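Local coordinates for dihydrodipicolinate reductase N-terminus domain-containing protein (Mycobacterium smegmatis, PDB 6IAQ) that acts as an NADP-dependent amine dehydrogenase, a native enzyme of the family used for the asymmetric reductive amination of ketones, at residues 309-317 with 330-339. Sequence-based numbering, arbitrary orientation.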
loop_
_atom_site.group_PDB
_atom_site.type_symbol
_atom_site.label_atom_id
_atom_site.label_comp_id
_atom_site.label_asym_id
_atom_site.label_seq_id
_atom_site.Cartn_x
_atom_site.Cartn_y
_atom_site.Cartn_z
ATOM N N GLN A 309 -0.277 -12.088 7.618
ATOM C CA GLN A 309 -0.640 -11.957 6.193
ATOM C C GLN A 309 -1.228 -13.270 5.680
ATOM O O GLN A 309 -2.269 -13.209 4.999
ATOM C CB GLN A 309 0.531 -11.419 5.396
ATOM C CG GLN A 309 0.762 -9.939 5.690
ATOM C CD GLN A 309 1.911 -9.413 4.884
ATOM O OE1 GLN A 309 1.743 -8.986 3.751
ATOM N NE2 GLN A 309 3.091 -9.468 5.463
ATOM N N MET A 310 -0.622 -14.417 5.996
ATOM C CA MET A 310 -1.180 -15.724 5.560
ATOM C C MET A 310 -2.580 -15.879 6.156
ATOM O O MET A 310 -3.474 -16.295 5.442
ATOM C CB MET A 310 -0.300 -16.920 5.967
ATOM C CG MET A 310 -0.896 -18.234 5.492
ATOM S SD MET A 310 0.329 -19.588 5.323
ATOM C CE MET A 310 0.735 -19.704 7.059
ATOM N N VAL A 311 -2.770 -15.573 7.424
ATOM C CA VAL A 311 -4.094 -15.712 8.100
ATOM C C VAL A 311 -5.110 -14.790 7.423
ATOM O O VAL A 311 -6.181 -15.297 7.014
ATOM C CB VAL A 311 -3.976 -15.472 9.607
ATOM C CG1 VAL A 311 -5.340 -15.362 10.287
ATOM C CG2 VAL A 311 -3.145 -16.572 10.255
ATOM N N ASN A 312 -4.770 -13.507 7.258
ATOM C CA ASN A 312 -5.716 -12.472 6.758
ATOM C C ASN A 312 -5.996 -12.769 5.281
ATOM O O ASN A 312 -7.044 -12.295 4.781
ATOM C CB ASN A 312 -5.205 -11.052 7.019
ATOM C CG ASN A 312 -5.106 -10.702 8.497
ATOM O OD1 ASN A 312 -5.673 -11.386 9.355
ATOM N ND2 ASN A 312 -4.375 -9.637 8.819
ATOM N N ARG A 313 -5.159 -13.581 4.616
ATOM C CA ARG A 313 -5.408 -13.994 3.209
ATOM C C ARG A 313 -6.433 -15.145 3.106
ATOM O O ARG A 313 -6.941 -15.387 1.999
ATOM C CB ARG A 313 -4.119 -14.422 2.502
ATOM C CG ARG A 313 -3.265 -13.306 1.919
ATOM C CD ARG A 313 -4.050 -12.395 1.003
ATOM N NE ARG A 313 -3.223 -11.418 0.324
ATOM C CZ ARG A 313 -3.707 -10.393 -0.387
ATOM N NH1 ARG A 313 -5.028 -10.200 -0.519
ATOM N NH2 ARG A 313 -2.863 -9.565 -0.971
ATOM N N ILE A 314 -6.743 -15.861 4.174
ATOM C CA ILE A 314 -7.522 -17.131 4.056
ATOM C C ILE A 314 -8.885 -16.846 3.415
ATOM O O ILE A 314 -9.272 -17.560 2.487
ATOM C CB ILE A 314 -7.616 -17.881 5.398
ATOM C CG1 ILE A 314 -6.284 -18.568 5.731
ATOM C CG2 ILE A 314 -8.767 -18.885 5.383
ATOM C CD1 ILE A 314 -6.177 -18.992 7.163
ATOM N N PRO A 315 -9.667 -15.827 3.836
ATOM C CA PRO A 315 -10.955 -15.562 3.180
ATOM C C PRO A 315 -10.801 -15.229 1.689
ATOM O O PRO A 315 -11.666 -15.623 0.909
ATOM C CB PRO A 315 -11.565 -14.378 3.935
ATOM C CG PRO A 315 -10.863 -14.400 5.283
ATOM C CD PRO A 315 -9.490 -15.002 5.030
ATOM N N ASP A 316 -9.724 -14.518 1.328
ATOM C CA ASP A 316 -9.441 -14.117 -0.067
ATOM C C ASP A 316 -9.213 -15.367 -0.883
ATOM O O ASP A 316 -9.748 -15.431 -1.983
ATOM C CB ASP A 316 -8.249 -13.165 -0.176
ATOM C CG ASP A 316 -8.428 -11.846 0.558
ATOM O OD1 ASP A 316 -9.611 -11.503 0.863
ATOM O OD2 ASP A 316 -7.393 -11.193 0.837
ATOM N N VAL A 317 -8.447 -16.332 -0.346
ATOM C CA VAL A 317 -8.001 -17.520 -1.120
ATOM C C VAL A 317 -9.216 -18.446 -1.275
ATOM O O VAL A 317 -9.420 -18.954 -2.377
ATOM C CB VAL A 317 -6.775 -18.185 -0.455
ATOM C CG1 VAL A 317 -6.496 -19.571 -1.001
ATOM C CG2 VAL A 317 -5.532 -17.304 -0.620
ATOM N N LEU A 330 -5.056 -10.572 -5.989
ATOM C CA LEU A 330 -6.128 -10.695 -4.966
ATOM C C LEU A 330 -6.618 -9.300 -4.600
ATOM O O LEU A 330 -5.912 -8.326 -4.836
ATOM C CB LEU A 330 -5.569 -11.430 -3.749
ATOM C CG LEU A 330 -5.300 -12.918 -3.959
ATOM C CD1 LEU A 330 -4.625 -13.505 -2.736
ATOM C CD2 LEU A 330 -6.582 -13.683 -4.267
ATOM N N PRO A 331 -7.833 -9.154 -4.036
ATOM C CA PRO A 331 -8.280 -7.853 -3.541
ATOM C C PRO A 331 -7.313 -7.353 -2.455
ATOM O O PRO A 331 -6.496 -8.147 -1.941
ATOM C CB PRO A 331 -9.683 -8.114 -2.974
ATOM C CG PRO A 331 -9.722 -9.607 -2.745
ATOM C CD PRO A 331 -8.835 -10.207 -3.816
ATOM N N ARG A 332 -7.404 -6.066 -2.136
ATOM C CA ARG A 332 -6.511 -5.445 -1.140
ATOM C C ARG A 332 -6.594 -6.236 0.168
ATOM O O ARG A 332 -7.687 -6.538 0.656
ATOM C CB ARG A 332 -6.813 -3.965 -0.887
ATOM C CG ARG A 332 -5.612 -3.260 -0.256
ATOM C CD ARG A 332 -5.870 -1.965 0.506
ATOM N NE ARG A 332 -6.635 -2.211 1.719
ATOM C CZ ARG A 332 -7.823 -1.685 2.013
ATOM N NH1 ARG A 332 -8.449 -2.042 3.123
ATOM N NH2 ARG A 332 -8.426 -0.865 1.173
ATOM N N LEU A 333 -5.441 -6.532 0.752
ATOM C CA LEU A 333 -5.375 -7.139 2.089
ATOM C C LEU A 333 -6.039 -6.179 3.081
ATOM O O LEU A 333 -5.830 -4.946 2.987
ATOM C CB LEU A 333 -3.900 -7.373 2.411
ATOM C CG LEU A 333 -3.643 -8.206 3.648
ATOM C CD1 LEU A 333 -4.219 -9.617 3.496
ATOM C CD2 LEU A 333 -2.138 -8.266 3.896
ATOM N N ARG A 334 -6.893 -6.705 3.958
ATOM C CA ARG A 334 -7.637 -5.868 4.912
ATOM C C ARG A 334 -7.629 -6.520 6.301
ATOM O O ARG A 334 -7.504 -7.769 6.433
ATOM C CB ARG A 334 -9.045 -5.495 4.403
ATOM C CG ARG A 334 -9.822 -6.595 3.681
ATOM C CD ARG A 334 -10.803 -6.102 2.609
ATOM N NE ARG A 334 -11.445 -4.861 3.005
ATOM C CZ ARG A 334 -11.447 -3.731 2.307
ATOM N NH1 ARG A 334 -10.914 -3.656 1.100
ATOM N NH2 ARG A 334 -12.028 -2.659 2.802
ATOM N N TYR A 335 -7.707 -5.635 7.288
ATOM C CA TYR A 335 -7.868 -5.933 8.724
ATOM C C TYR A 335 -9.251 -6.558 8.922
ATOM O O TYR A 335 -10.239 -5.927 8.509
ATOM C CB TYR A 335 -7.737 -4.642 9.519
ATOM C CG TYR A 335 -7.919 -4.793 11.004
ATOM C CD1 TYR A 335 -7.001 -5.504 11.763
ATOM C CD2 TYR A 335 -8.974 -4.197 11.662
ATOM C CE1 TYR A 335 -7.157 -5.656 13.131
ATOM C CE2 TYR A 335 -9.122 -4.292 13.044
ATOM C CZ TYR A 335 -8.216 -5.046 13.778
ATOM O OH TYR A 335 -8.280 -5.164 15.132
ATOM N N ARG A 336 -9.294 -7.764 9.487
ATOM C CA ARG A 336 -10.551 -8.465 9.845
ATOM C C ARG A 336 -10.367 -9.090 11.220
ATOM O O ARG A 336 -9.688 -10.105 11.347
ATOM C CB ARG A 336 -10.883 -9.572 8.832
ATOM C CG ARG A 336 -11.442 -9.099 7.501
ATOM C CD ARG A 336 -11.980 -10.281 6.723
ATOM N NE ARG A 336 -10.905 -10.800 5.888
ATOM C CZ ARG A 336 -10.727 -10.478 4.615
ATOM N NH1 ARG A 336 -9.724 -10.997 3.923
ATOM N NH2 ARG A 336 -11.580 -9.658 4.015
ATOM N N PRO A 337 -10.964 -8.514 12.287
ATOM C CA PRO A 337 -11.024 -9.182 13.586
ATOM C C PRO A 337 -11.662 -10.589 13.554
ATOM O O PRO A 337 -11.227 -11.406 14.318
ATOM C CB PRO A 337 -11.875 -8.227 14.456
ATOM C CG PRO A 337 -11.823 -6.882 13.757
ATOM C CD PRO A 337 -11.602 -7.187 12.297
ATOM N N GLN A 338 -12.655 -10.850 12.699
ATOM C CA GLN A 338 -13.467 -12.107 12.750
ATOM C C GLN A 338 -13.671 -12.686 11.346
ATOM O O GLN A 338 -13.762 -11.905 10.418
ATOM C CB GLN A 338 -14.801 -11.833 13.440
ATOM N N PHE A 339 -13.721 -14.018 11.200
ATOM C CA PHE A 339 -13.770 -14.740 9.894
ATOM C C PHE A 339 -15.149 -15.381 9.613
ATOM O O PHE A 339 -15.924 -15.771 10.485
ATOM C CB PHE A 339 -12.662 -15.788 9.863
ATOM C CG PHE A 339 -11.319 -15.288 9.398
ATOM C CD1 PHE A 339 -11.030 -13.932 9.328
ATOM C CD2 PHE A 339 -10.309 -16.189 9.108
ATOM C CE1 PHE A 339 -9.772 -13.494 8.941
ATOM C CE2 PHE A 339 -9.063 -15.748 8.697
ATOM C CZ PHE A 339 -8.796 -14.401 8.623
HETATM O O HOH W 1 -6.729 -8.913 10.666
HETATM O O HOH W 2 -3.658 -7.653 -3.217
HETATM O O HOH W 3 -9.055 -8.815 1.230
#
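Asp316 draws two arginines together, one from each side of the contact. Asp316 OD1 meets Arg336 NH1 at 3.1 Å, the donor standing above the carboxylate plane, with the two flat groups turned 84° to each other. Asp316 OD2 receives Arg313 NH1 at 2.9 Å on its anti side. Between two guanidinium groups a short acidic side chain is apt, and the shared carboxylate probably offsets their like charges.

Both arginines also reach main-chain carbonyls. Arg336 NH1 donates to Asn312 O (3.1 Å). Arg313 turns back at chi2 (-53°), which brings NH1 to Pro331 O at 2.9 Å, exactly in the guanidinium plane; its NE pairs with Asp142 of helix 141-153. One water accepts from Arg336 N and donates weakly to Asn312 OD1, while another donates to both Asp316 OD1 and Arg332 O.

The C-terminal tail 330-339, following the last strand of the parallel sheet in the Rossmann-type nucleotide-binding domain, runs across helices 302-312 and 314-319. At the dimer interface, Arg332 and Arg334 pair with Asp214 of the second subunit, and Asn312 ND2 bonds to its Gly154.

Packing on flat groups completes the join. Leu333 CD1 and Leu330 CD1 lie over opposite faces of the Arg313 guanidinium, toward the rim; the faces, which offer no N-H, accept methyl groups while the edge bonds. Pro315 CG sits over the centre of the Phe339 ring in a CH-pi contact (3.9 Å to the centroid, 8° off the normal), the proline presenting C-H groups to the pi face, while Val311 O lies at that ring's edge, 3.2 Å from CZ. Pro315 CB lies over one Arg336 guanidinium face, toward its rim.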